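Local structure of BH1408 protein (Bacillus halodurans, 4E0A) at residues V89-L94 with I109-I113; A124-D128 with M145-K149; E5-Q9 with F45-Q50; K53-L57 with Y69-L74. The protein probably acts as an N-acetyltransferase of the GNAT family, transferring an acetyl group to an amine. The protein carries 1 engineered substitution. All blocks are in the same frame, centred on the assembly; numbering follows the deposited sequence.

The four contacts illustrate how a GNAT domain is layered around one mixed sheet. Contact 4 is the hairpin of the second and third strands; contact 1, its centre about 7 Å from that of contact 4, adds the next strand and a helix packed on one face. Contact 3, about 9 Å from contact 4 between centres, packs the loop after edge strand 2-5 against helix 42-50, and Ala-6 N lies 2.8 Å from Val-56 O. Contact 2 extends the other side toward the second subunit, with its centre about 25 Å from that of contact 3. A bound phosphate, probably from the crystallisation liquor, lies beside Leu-94 and about 4 Å from the side chain of Leu-127, a position consistent with the acetyl-CoA cleft of GNAT relatives.

Contact 1. Residues V89-L94 with I109-I113; sequences VYISDL and IFEAI. With PO4 (phosphate ion), chain E.
The apolar packing of Val-89, Ile-91 and Leu-94 onto Ile-109, Phe-110 and Ile-113 is a buried helix-on-sheet contact, joining the first strand and the helix of a beta-alpha-beta unit. The two segments run nearly antiparallel, their axes 11.3 Å apart, and no hydrogen bond crosses between them. Ile-113 is the hub. Its CG2 branch meets Val-89 CG1 at 4.0 Å, while its CD1 tip reaches Ile-91 CD1 at 3.8 Å and also touches Leu-94 CD1. With CG1 anti to the carbonyl carbon (chi1 -62°) and the chain extended beyond it, the isoleucine can serve all three strand residues. Ile-91 CD1 also lies 3.8 Å from Phe-110 CE1, the two side chains crossing at about a right angle; Leu-94 CD1 comes in at the edge of the same ring. Leu-94 and Ile-109 run alongside in opposite senses, Leu-94 CD1 4.0 Å from Ile-109 CG2. Ser-92 and Asp-93 together face Val-71, a classic beta bulge of the kind found on this strand in GNAT enzymes. Just beyond it Leu-94 N gives a weak hydrogen bond of 3.3 Å to phosphate O1, consistent with the family's acetyl-CoA cleft. Strand 65-77 borders the packed layer through Ser-70 and Ile-72, strand 124-130 through Ile-125 and Leu-127, and helix 134-142 closes over Leu-94 and Phe-110 with Tyr-140.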
loop_
_atom_site.group_PDB
_atom_site.type_symbol
_atom_site.label_atom_id
_atom_site.label_comp_id
_atom_site.label_asym_id
_atom_site.label_seq_id
_atom_site.Cartn_x
_atom_site.Cartn_y
_atom_site.Cartn_z
ATOM N N VAL A 89 -4.683 -13.139 -4.853
ATOM C CA VAL A 89 -3.534 -13.194 -5.748
ATOM C C VAL A 89 -2.971 -11.789 -5.823
ATOM O O VAL A 89 -3.702 -10.844 -6.127
ATOM C CB VAL A 89 -3.930 -13.641 -7.162
ATOM C CG1 VAL A 89 -2.757 -13.448 -8.119
ATOM C CG2 VAL A 89 -4.381 -15.083 -7.156
ATOM N N TYR A 90 -1.681 -11.637 -5.545
ATOM C CA TYR A 90 -1.059 -10.325 -5.636
ATOM C C TYR A 90 -0.134 -10.276 -6.838
ATOM O O TYR A 90 0.796 -11.086 -6.958
ATOM C CB TYR A 90 -0.271 -9.997 -4.379
ATOM C CG TYR A 90 0.331 -8.609 -4.404
ATOM C CD1 TYR A 90 -0.462 -7.488 -4.189
ATOM C CD2 TYR A 90 1.693 -8.411 -4.659
ATOM C CE1 TYR A 90 0.085 -6.203 -4.207
ATOM C CE2 TYR A 90 2.238 -7.129 -4.693
ATOM C CZ TYR A 90 1.427 -6.034 -4.455
ATOM O OH TYR A 90 1.958 -4.757 -4.474
ATOM N N ILE A 91 -0.408 -9.347 -7.743
ATOM C CA ILE A 91 0.421 -9.187 -8.926
ATOM C C ILE A 91 1.551 -8.217 -8.588
ATOM O O ILE A 91 1.316 -7.019 -8.463
ATOM C CB ILE A 91 -0.389 -8.622 -10.105
ATOM C CG1 ILE A 91 -1.576 -9.543 -10.445
ATOM C CG2 ILE A 91 0.517 -8.427 -11.306
ATOM C CD1 ILE A 91 -2.497 -8.960 -11.497
ATOM N N SER A 92 2.766 -8.736 -8.445
ATOM C CA SER A 92 3.926 -7.904 -8.125
ATOM C C SER A 92 4.566 -7.296 -9.376
ATOM O O SER A 92 5.187 -6.237 -9.312
ATOM C CB SER A 92 4.956 -8.706 -7.320
ATOM O OG SER A 92 5.465 -9.780 -8.087
ATOM N N ASP A 93 4.385 -7.952 -10.518
ATOM C CA ASP A 93 4.888 -7.438 -11.787
ATOM C C ASP A 93 3.955 -7.830 -12.924
ATOM O O ASP A 93 3.423 -8.940 -12.948
ATOM C CB ASP A 93 6.284 -8.001 -12.077
ATOM C CG ASP A 93 7.274 -7.706 -10.958
ATOM O OD1 ASP A 93 7.413 -8.548 -10.034
ATOM O OD2 ASP A 93 7.882 -6.615 -10.992
ATOM N N LEU A 94 3.768 -6.927 -13.872
ATOM C CA LEU A 94 3.128 -7.280 -15.139
ATOM C C LEU A 94 3.598 -6.302 -16.200
ATOM O O LEU A 94 3.140 -5.148 -16.252
ATOM C CB LEU A 94 1.593 -7.295 -15.022
ATOM C CG LEU A 94 0.776 -7.950 -16.150
ATOM C CD1 LEU A 94 -0.627 -8.293 -15.684
ATOM C CD2 LEU A 94 0.703 -7.074 -17.420
ATOM N N ILE A 109 -2.566 -12.042 -20.670
ATOM C CA ILE A 109 -1.842 -12.388 -19.432
ATOM C C ILE A 109 -2.752 -12.238 -18.212
ATOM O O ILE A 109 -2.801 -13.112 -17.340
ATOM C CB ILE A 109 -0.588 -11.530 -19.232
ATOM C CG1 ILE A 109 0.499 -11.937 -20.235
ATOM C CG2 ILE A 109 -0.057 -11.674 -17.790
ATOM C CD1 ILE A 109 1.112 -13.257 -19.907
ATOM N N PHE A 110 -3.493 -11.138 -18.164
ATOM C CA PHE A 110 -4.401 -10.890 -17.042
ATOM C C PHE A 110 -5.495 -11.955 -16.941
ATOM O O PHE A 110 -5.852 -12.385 -15.852
ATOM C CB PHE A 110 -5.048 -9.510 -17.160
ATOM C CG PHE A 110 -5.669 -9.021 -15.878
ATOM C CD1 PHE A 110 -4.875 -8.452 -14.879
ATOM C CD2 PHE A 110 -7.036 -9.123 -15.671
ATOM C CE1 PHE A 110 -5.428 -7.984 -13.695
ATOM C CE2 PHE A 110 -7.607 -8.658 -14.487
ATOM C CZ PHE A 110 -6.808 -8.081 -13.495
ATOM N N GLU A 111 -6.033 -12.372 -18.080
ATOM C CA GLU A 111 -6.998 -13.459 -18.092
ATOM C C GLU A 111 -6.421 -14.742 -17.490
ATOM O O GLU A 111 -7.108 -15.445 -16.751
ATOM C CB GLU A 111 -7.529 -13.684 -19.508
ATOM C CG GLU A 111 -8.557 -12.635 -19.885
ATOM C CD GLU A 111 -8.784 -12.528 -21.374
ATOM O OE1 GLU A 111 -7.994 -13.114 -22.143
ATOM O OE2 GLU A 111 -9.752 -11.846 -21.771
ATOM N N ALA A 112 -5.158 -15.027 -17.792
ATOM C CA ALA A 112 -4.478 -16.173 -17.201
ATOM C C ALA A 112 -4.409 -16.035 -15.679
ATOM O O ALA A 112 -4.590 -17.005 -14.944
ATOM C CB ALA A 112 -3.075 -16.306 -17.780
ATOM N N ILE A 113 -4.160 -14.820 -15.208
ATOM C CA ILE A 113 -4.078 -14.578 -13.768
ATOM C C ILE A 113 -5.441 -14.792 -13.107
ATOM O O ILE A 113 -5.521 -15.397 -12.042
ATOM C CB ILE A 113 -3.499 -13.190 -13.461
ATOM C CG1 ILE A 113 -2.063 -13.097 -14.013
ATOM C CG2 ILE A 113 -3.500 -12.900 -11.962
ATOM C CD1 ILE A 113 -1.455 -11.727 -13.910
HETATM P P PO4 E . 2.031 -4.174 -11.153
HETATM O O1 PO4 E . 3.405 -4.564 -11.640
HETATM O O2 PO4 E . 1.449 -3.082 -12.024
HETATM O O3 PO4 E . 1.126 -5.376 -11.200
HETATM O O4 PO4 E . 2.138 -3.697 -9.724
#

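Contact 2. Residues A124-D128 with M145-K149; sequences AIELD and MRCQK
Selenomethionine Met-145 meets residues 124-128 of strand 124-130 through the last two atoms of its side chain. Its SE lies 3.6 Å from Leu-127 CD2, and its CE is 3.4 Å from Ile-125 O and 4.2 Å from Ile-125 CG2. A bend at the final torsion (chi3 84°) turns the methyl away from the line of the chain and onto the strand's backbone. At the polar end, Gln-148 NE2 donates to Glu-126 OE2 over 2.9 Å with an angle of 152° at the hydrogen. The donor stands above the carboxylate plane, 51° out of it, whereas the acceptor lies close to the amide plane. Both chains are extended beyond CG, which lets them bridge two backbones that do not pair with each other. Residues of both segments instead pair antiparallel with a strand of the second subunit, so the GNAT sheet continues across the dimer interface. Arg-86 forms a salt bridge with the same Glu-126 OE2, which would favour a charged carboxylate, and Gln-148 NE2 has a second acceptor in Glu-153 of the second subunit. Farther out, Tyr-140 packs on Leu-127 and Met-145, Phe-110 also touches Met-145, and Met-152 of the second subunit rests on Leu-127.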
loop_
_atom_site.group_PDB
_atom_site.type_symbol
_atom_site.label_atom_id
_atom_site.label_comp_id
_atom_site.label_asym_id
_atom_site.label_seq_id
_atom_site.Cartn_x
_atom_site.Cartn_y
_atom_site.Cartn_z
ATOM N N ALA A 124 -9.824 -12.239 -4.204
ATOM C CA ALA A 124 -9.613 -11.090 -5.070
ATOM C C ALA A 124 -8.228 -11.112 -5.700
ATOM O O ALA A 124 -7.323 -11.793 -5.207
ATOM C CB ALA A 124 -9.800 -9.790 -4.261
ATOM N N ILE A 125 -8.074 -10.368 -6.787
ATOM C CA ILE A 125 -6.750 -10.079 -7.328
ATOM C C ILE A 125 -6.415 -8.671 -6.872
ATOM O O ILE A 125 -7.275 -7.791 -6.921
ATOM C CB ILE A 125 -6.748 -10.120 -8.851
ATOM C CG1 ILE A 125 -7.105 -11.534 -9.326
ATOM C CG2 ILE A 125 -5.387 -9.694 -9.401
ATOM C CD1 ILE A 125 -7.308 -11.630 -10.809
ATOM N N GLU A 126 -5.180 -8.463 -6.411
ATOM C CA GLU A 126 -4.733 -7.145 -5.988
ATOM C C GLU A 126 -3.380 -6.800 -6.616
ATOM O O GLU A 126 -2.643 -7.693 -7.029
ATOM C CB GLU A 126 -4.632 -7.080 -4.462
ATOM C CG GLU A 126 -5.940 -7.373 -3.734
ATOM C CD GLU A 126 -5.800 -7.201 -2.227
ATOM O OE1 GLU A 126 -4.658 -7.296 -1.716
ATOM O OE2 GLU A 126 -6.828 -6.966 -1.554
ATOM N N LEU A 127 -3.074 -5.506 -6.692
ATOM C CA LEU A 127 -1.765 -5.030 -7.140
ATOM C C LEU A 127 -1.594 -3.602 -6.682
ATOM O O LEU A 127 -2.561 -2.967 -6.261
ATOM C CB LEU A 127 -1.639 -5.113 -8.670
ATOM C CG LEU A 127 -2.613 -4.300 -9.528
ATOM C CD1 LEU A 127 -2.224 -2.808 -9.676
ATOM C CD2 LEU A 127 -2.726 -4.957 -10.890
ATOM N N ASP A 128 -0.378 -3.076 -6.798
ATOM C CA ASP A 128 -0.162 -1.669 -6.512
ATOM C C ASP A 128 0.358 -0.948 -7.727
ATOM O O ASP A 128 1.213 -1.452 -8.441
ATOM C CB ASP A 128 0.799 -1.484 -5.345
ATOM C CG ASP A 128 0.189 -1.919 -4.023
ATOM O OD1 ASP A 128 0.575 -2.991 -3.511
ATOM O OD2 ASP A 128 -0.693 -1.199 -3.506
HETATM N N MSE A 145 -10.755 -3.471 -12.713
HETATM C CA MSE A 145 -10.130 -3.189 -11.420
HETATM C C MSE A 145 -10.600 -1.872 -10.807
HETATM O O MSE A 145 -10.920 -0.917 -11.517
HETATM C CB MSE A 145 -8.602 -3.250 -11.507
HETATM C CG MSE A 145 -8.085 -4.601 -11.983
HETATM SE SE MSE A 145 -6.279 -4.971 -11.377
HETATM C CE MSE A 145 -6.651 -5.702 -9.587
ATOM N N ARG A 146 -10.653 -1.829 -9.479
ATOM C CA ARG A 146 -11.052 -0.610 -8.781
ATOM C C ARG A 146 -10.076 -0.296 -7.647
ATOM O O ARG A 146 -9.368 -1.187 -7.166
ATOM C CB ARG A 146 -12.490 -0.745 -8.251
ATOM C CG ARG A 146 -12.653 -1.780 -7.156
ATOM C CD ARG A 146 -14.031 -2.444 -7.181
ATOM N NE ARG A 146 -14.193 -3.319 -8.342
ATOM C CZ ARG A 146 -15.106 -4.282 -8.432
ATOM N NH1 ARG A 146 -15.940 -4.507 -7.424
ATOM N NH2 ARG A 146 -15.181 -5.028 -9.528
ATOM N N CYS A 147 -10.030 0.969 -7.233
ATOM C CA CYS A 147 -9.128 1.378 -6.159
ATOM C C CYS A 147 -9.659 0.922 -4.816
ATOM O O CYS A 147 -10.816 1.195 -4.459
ATOM C CB CYS A 147 -8.904 2.899 -6.151
ATOM S SG CYS A 147 -7.798 3.473 -4.819
ATOM N N GLN A 148 -8.816 0.208 -4.080
ATOM C CA GLN A 148 -9.169 -0.246 -2.747
ATOM C C GLN A 148 -8.768 0.813 -1.724
ATOM O O GLN A 148 -9.572 1.227 -0.877
ATOM C CB GLN A 148 -8.442 -1.542 -2.443
ATOM C CG GLN A 148 -8.809 -2.152 -1.108
ATOM C CD GLN A 148 -7.885 -3.295 -0.754
ATOM O OE1 GLN A 148 -6.878 -3.109 -0.066
ATOM N NE2 GLN A 148 -8.206 -4.482 -1.244
ATOM N N LYS A 149 -7.509 1.227 -1.797
ATOM C CA LYS A 149 -6.959 2.223 -0.882
ATOM C C LYS A 149 -5.770 2.876 -1.559
ATOM O O LYS A 149 -5.245 2.371 -2.559
ATOM C CB LYS A 149 -6.528 1.572 0.443
ATOM C CG LYS A 149 -5.525 0.424 0.281
ATOM C CD LYS A 149 -5.077 -0.112 1.644
ATOM C CE LYS A 149 -4.355 -1.446 1.521
ATOM N NZ LYS A 149 -3.010 -1.291 0.906
#

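Contact 3. Residues E5-Q9 with F45-Q50; sequences EATVQ and FQAAVQ
Phe-45 and Val-49, one turn apart on helix 42-50, receive Ala-6 and the residues after it, so that the loop leaving strand 2-5 of the GNAT fold is packed against a helix before helix 11-28 starts. The phenylalanine has CG anti to its own backbone nitrogen (chi1 174°), which sends the ring across to the loop. There Thr-7 O approaches the ring edge, 3.6 Å from CE2 of Phe-45, and Val-8 O lies near the plane at the same edge. Ala-6 CB comes in obliquely, 4.1 Å from Phe-45 CZ. One ring face is occupied by Val-49 CG2 from within the helix, offset toward the rim. That valine divides its branches: CG2 also touches Ala-6 CB, whereas CG1, anti to the backbone nitrogen (chi1 169°), lies 3.7 Å from Ala-6 O. Val-8 occupies the exposed margin, laying CG2 against Gln-46 CG at 3.8 Å and near the amide of Gln-50. The two glutamines leave the helix with different first torsions, yet both are extended beyond CG, and Gln-46 NE2 makes a weak hydrogen bond to Gln-50 OE1. Val-56, from strand 54-62, packs on Ala-6 and Val-49. No direct hydrogen bond joins the segments, but a water links them by donating to Val-49 O at 3.0 Å and, more weakly, to Glu-5 OE1 at 3.3 Å.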
loop_
_atom_site.group_PDB
_atom_site.type_symbol
_atom_site.label_atom_id
_atom_site.label_comp_id
_atom_site.label_asym_id
_atom_site.label_seq_id
_atom_site.Cartn_x
_atom_site.Cartn_y
_atom_site.Cartn_z
ATOM N N GLU A 5 4.220 -21.002 -18.236
ATOM C CA GLU A 5 5.032 -20.607 -17.104
ATOM C C GLU A 5 6.455 -20.378 -17.562
ATOM O O GLU A 5 6.919 -20.991 -18.517
ATOM C CB GLU A 5 4.967 -21.641 -15.973
ATOM C CG GLU A 5 3.593 -21.719 -15.321
ATOM C CD GLU A 5 3.635 -22.295 -13.911
ATOM O OE1 GLU A 5 4.674 -22.862 -13.516
ATOM O OE2 GLU A 5 2.621 -22.173 -13.195
ATOM N N ALA A 6 7.136 -19.463 -16.884
ATOM C CA ALA A 6 8.518 -19.152 -17.195
ATOM C C ALA A 6 9.438 -20.311 -16.827
ATOM O O ALA A 6 9.090 -21.193 -16.026
ATOM C CB ALA A 6 8.950 -17.889 -16.449
ATOM N N THR A 7 10.614 -20.314 -17.427
ATOM C CA THR A 7 11.695 -21.140 -16.914
ATOM C C THR A 7 12.857 -20.223 -16.564
ATOM O O THR A 7 12.853 -19.033 -16.902
ATOM C CB THR A 7 12.161 -22.200 -17.928
ATOM O OG1 THR A 7 13.089 -21.609 -18.844
ATOM C CG2 THR A 7 10.976 -22.773 -18.695
ATOM N N VAL A 8 13.857 -20.776 -15.894
ATOM C CA VAL A 8 15.032 -20.003 -15.508
ATOM C C VAL A 8 15.694 -19.357 -16.726
ATOM O O VAL A 8 16.136 -18.215 -16.669
ATOM C CB VAL A 8 16.027 -20.867 -14.694
ATOM C CG1 VAL A 8 17.427 -20.262 -14.706
ATOM C CG2 VAL A 8 15.511 -21.039 -13.265
ATOM N N GLN A 9 15.703 -20.077 -17.835
ATOM C CA GLN A 9 16.270 -19.600 -19.098
ATOM C C GLN A 9 15.594 -18.322 -19.649
ATOM O O GLN A 9 16.122 -17.669 -20.547
ATOM C CB GLN A 9 16.200 -20.731 -20.131
ATOM C CG GLN A 9 16.934 -20.492 -21.444
ATOM C CD GLN A 9 16.744 -21.644 -22.424
ATOM O OE1 GLN A 9 16.069 -22.629 -22.117
ATOM N NE2 GLN A 9 17.342 -21.524 -23.610
ATOM N N PHE A 45 14.490 -13.766 -9.392
ATOM C CA PHE A 45 13.662 -14.255 -10.479
ATOM C C PHE A 45 13.505 -15.767 -10.329
ATOM O O PHE A 45 12.391 -16.292 -10.344
ATOM C CB PHE A 45 14.292 -13.926 -11.831
ATOM C CG PHE A 45 13.559 -14.526 -12.992
ATOM C CD1 PHE A 45 12.315 -14.047 -13.359
ATOM C CD2 PHE A 45 14.108 -15.582 -13.707
ATOM C CE1 PHE A 45 11.633 -14.600 -14.441
ATOM C CE2 PHE A 45 13.429 -16.143 -14.788
ATOM C CZ PHE A 45 12.189 -15.651 -15.149
ATOM N N GLN A 46 14.623 -16.465 -10.167
ATOM C CA GLN A 46 14.575 -17.917 -10.033
ATOM C C GLN A 46 13.677 -18.344 -8.864
ATOM O O GLN A 46 12.889 -19.278 -8.987
ATOM C CB GLN A 46 15.980 -18.509 -9.896
ATOM C CG GLN A 46 15.984 -20.019 -9.667
ATOM C CD GLN A 46 17.367 -20.573 -9.353
ATOM O OE1 GLN A 46 18.345 -19.826 -9.238
ATOM N NE2 GLN A 46 17.454 -21.893 -9.210
ATOM N N ALA A 47 13.783 -17.647 -7.738
ATOM C CA ALA A 47 12.922 -17.954 -6.597
ATOM C C ALA A 47 11.440 -17.773 -6.922
ATOM O O ALA A 47 10.601 -18.504 -6.398
ATOM C CB ALA A 47 13.300 -17.109 -5.385
ATOM N N ALA A 48 11.109 -16.798 -7.770
ATOM C CA ALA A 48 9.707 -16.535 -8.073
ATOM C C ALA A 48 9.197 -17.637 -8.968
ATOM O O ALA A 48 8.071 -18.112 -8.802
ATOM C CB ALA A 48 9.522 -15.180 -8.737
ATOM N N VAL A 49 10.042 -18.047 -9.912
ATOM C CA VAL A 49 9.707 -19.122 -10.837
ATOM C C VAL A 49 9.411 -20.443 -10.103
ATOM O O VAL A 49 8.451 -21.154 -10.428
ATOM C CB VAL A 49 10.839 -19.317 -11.877
ATOM C CG1 VAL A 49 10.629 -20.606 -12.694
ATOM C CG2 VAL A 49 10.963 -18.076 -12.800
ATOM N N GLN A 50 10.222 -20.747 -9.096
ATOM C CA GLN A 50 10.173 -22.039 -8.420
ATOM C C GLN A 50 9.469 -21.991 -7.068
ATOM O O GLN A 50 9.304 -23.020 -6.417
ATOM C CB GLN A 50 11.592 -22.567 -8.224
ATOM C CG GLN A 50 12.345 -22.809 -9.521
ATOM C CD GLN A 50 13.814 -23.107 -9.286
ATOM O OE1 GLN A 50 14.335 -22.904 -8.187
ATOM N NE2 GLN A 50 14.492 -23.590 -10.322
HETATM O O HOH W 1 6.248 -20.260 -12.304
#

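Contact 4. Residues K53-L57 with Y69-L74; sequences KSTVL and YSVIHL
Val-56 and Val-71 sit directly across from each other as a non-hydrogen-bonded pair of an antiparallel hairpin, and the Val-56 side chain can be traced atom by atom. Its CB lies 3.9 Å from Ser-70 O. From there CG1, anti to the backbone nitrogen (chi1 -175°), leans over the same carbonyl at 3.5 Å and makes a loose apolar contact, 4.4 Å, with Tyr-69 CD2. CG2 takes the other direction and meets Val-71 CG2 at 4.1 Å, the two side chains projecting together from the same face. Phe-45 and Ala-48 of helix 42-50 pack on Val-56. Ser-54 and His-73 share its side of the sheet; the serine OG bonds to Ala-48 O and the histidine NE2 to Ser-92 OG, while Ser-54 CB lies 3.8 Å from His-73 ND1. On the reverse side, Thr-55 CB packs 3.8 Å from Ile-72 CG1, and Tyr-116 of helix 105-119 touches both residues. The backbone is tied at both hydrogen-bonded pairs, Thr-55 with Ile-72 and Leu-57 with Ser-70, each by two reciprocal bonds. A fifth, Leu-74 N to Lys-53 O, is short at 2.7 Å and nearly straight (170° at the hydrogen). Strands 54-62 and 65-77 thus form an antiparallel beta hairpin of the GNAT sheet, with helices packed on both faces.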
loop_
_atom_site.group_PDB
_atom_site.type_symbol
_atom_site.label_atom_id
_atom_site.label_comp_id
_atom_site.label_asym_id
_atom_site.label_seq_id
_atom_site.Cartn_x
_atom_site.Cartn_y
_atom_site.Cartn_z
ATOM N N LYS A 53 4.562 -20.414 -3.449
ATOM C CA LYS A 53 3.372 -19.577 -3.500
ATOM C C LYS A 53 3.431 -18.533 -4.626
ATOM O O LYS A 53 2.548 -17.692 -4.730
ATOM C CB LYS A 53 3.150 -18.892 -2.146
ATOM C CG LYS A 53 2.923 -19.855 -0.980
ATOM C CD LYS A 53 3.522 -19.303 0.314
ATOM C CE LYS A 53 2.608 -18.295 0.998
ATOM N NZ LYS A 53 2.128 -18.808 2.318
ATOM N N SER A 54 4.470 -18.591 -5.460
ATOM C CA SER A 54 4.616 -17.647 -6.570
ATOM C C SER A 54 4.548 -18.356 -7.919
ATOM O O SER A 54 4.793 -19.561 -8.016
ATOM C CB SER A 54 5.936 -16.885 -6.444
ATOM O OG SER A 54 7.032 -17.792 -6.478
ATOM N N THR A 55 4.198 -17.602 -8.956
ATOM C CA THR A 55 4.125 -18.123 -10.312
ATOM C C THR A 55 4.578 -17.045 -11.299
ATOM O O THR A 55 4.207 -15.879 -11.165
ATOM C CB THR A 55 2.677 -18.515 -10.678
ATOM O OG1 THR A 55 2.174 -19.459 -9.724
ATOM C CG2 THR A 55 2.624 -19.120 -12.078
ATOM N N VAL A 56 5.367 -17.435 -12.294
ATOM C CA VAL A 56 5.768 -16.488 -13.332
ATOM C C VAL A 56 5.229 -16.944 -14.672
ATOM O O VAL A 56 5.431 -18.095 -15.063
ATOM C CB VAL A 56 7.286 -16.340 -13.408
ATOM C CG1 VAL A 56 7.653 -15.247 -14.417
ATOM C CG2 VAL A 56 7.849 -16.027 -12.016
ATOM N N LEU A 57 4.516 -16.049 -15.355
ATOM C CA LEU A 57 3.884 -16.349 -16.650
ATOM C C LEU A 57 4.557 -15.534 -17.739
ATOM O O LEU A 57 4.903 -14.385 -17.505
ATOM C CB LEU A 57 2.413 -15.953 -16.603
ATOM C CG LEU A 57 1.553 -16.751 -15.630
ATOM C CD1 LEU A 57 0.218 -16.036 -15.378
ATOM C CD2 LEU A 57 1.324 -18.146 -16.194
ATOM N N TYR A 69 5.403 -10.512 -19.460
ATOM C CA TYR A 69 5.457 -11.471 -18.363
ATOM C C TYR A 69 4.744 -10.918 -17.156
ATOM O O TYR A 69 4.461 -9.714 -17.062
ATOM C CB TYR A 69 6.900 -11.807 -17.975
ATOM C CG TYR A 69 7.518 -10.789 -17.042
ATOM C CD1 TYR A 69 8.051 -9.606 -17.542
ATOM C CD2 TYR A 69 7.560 -11.003 -15.659
ATOM C CE1 TYR A 69 8.614 -8.643 -16.699
ATOM C CE2 TYR A 69 8.140 -10.030 -14.797
ATOM C CZ TYR A 69 8.654 -8.857 -15.339
ATOM O OH TYR A 69 9.221 -7.883 -14.529
ATOM N N SER A 70 4.476 -11.802 -16.211
ATOM C CA SER A 70 3.870 -11.377 -14.963
ATOM C C SER A 70 4.387 -12.246 -13.830
ATOM O O SER A 70 4.706 -13.429 -14.033
ATOM C CB SER A 70 2.340 -11.466 -15.044
ATOM O OG SER A 70 1.754 -10.962 -13.851
ATOM N N VAL A 71 4.510 -11.647 -12.645
ATOM C CA VAL A 71 4.830 -12.398 -11.447
ATOM C C VAL A 71 3.681 -12.227 -10.466
ATOM O O VAL A 71 3.265 -11.106 -10.198
ATOM C CB VAL A 71 6.106 -11.871 -10.771
ATOM C CG1 VAL A 71 6.388 -12.675 -9.496
ATOM C CG2 VAL A 71 7.285 -11.942 -11.735
ATOM N N ILE A 72 3.164 -13.335 -9.941
ATOM C CA ILE A 72 2.023 -13.276 -9.036
ATOM C C ILE A 72 2.334 -14.120 -7.810
ATOM O O ILE A 72 3.200 -14.993 -7.858
ATOM C CB ILE A 72 0.709 -13.760 -9.708
ATOM C CG1 ILE A 72 0.754 -15.265 -9.966
ATOM C CG2 ILE A 72 0.437 -12.997 -11.015
ATOM C CD1 ILE A 72 -0.401 -15.762 -10.806
ATOM N N HIS A 73 1.641 -13.833 -6.712
ATOM C CA HIS A 73 1.881 -14.495 -5.446
ATOM C C HIS A 73 0.558 -14.834 -4.800
ATOM O O HIS A 73 -0.375 -14.030 -4.825
ATOM C CB HIS A 73 2.652 -13.569 -4.509
ATOM C CG HIS A 73 3.917 -13.023 -5.098
ATOM N ND1 HIS A 73 5.155 -13.564 -4.828
ATOM C CD2 HIS A 73 4.135 -11.984 -5.941
ATOM C CE1 HIS A 73 6.083 -12.877 -5.471
ATOM N NE2 HIS A 73 5.490 -11.914 -6.155
ATOM N N LEU A 74 0.471 -16.024 -4.217
ATOM C CA LEU A 74 -0.708 -16.403 -3.447
ATOM C C LEU A 74 -0.499 -15.906 -2.015
ATOM O O LEU A 74 0.443 -16.325 -1.336
ATOM C CB LEU A 74 -0.878 -17.927 -3.459
ATOM C CG LEU A 74 -2.269 -18.443 -3.120
ATOM C CD1 LEU A 74 -3.280 -17.887 -4.123
ATOM C CD2 LEU A 74 -2.277 -19.969 -3.120
#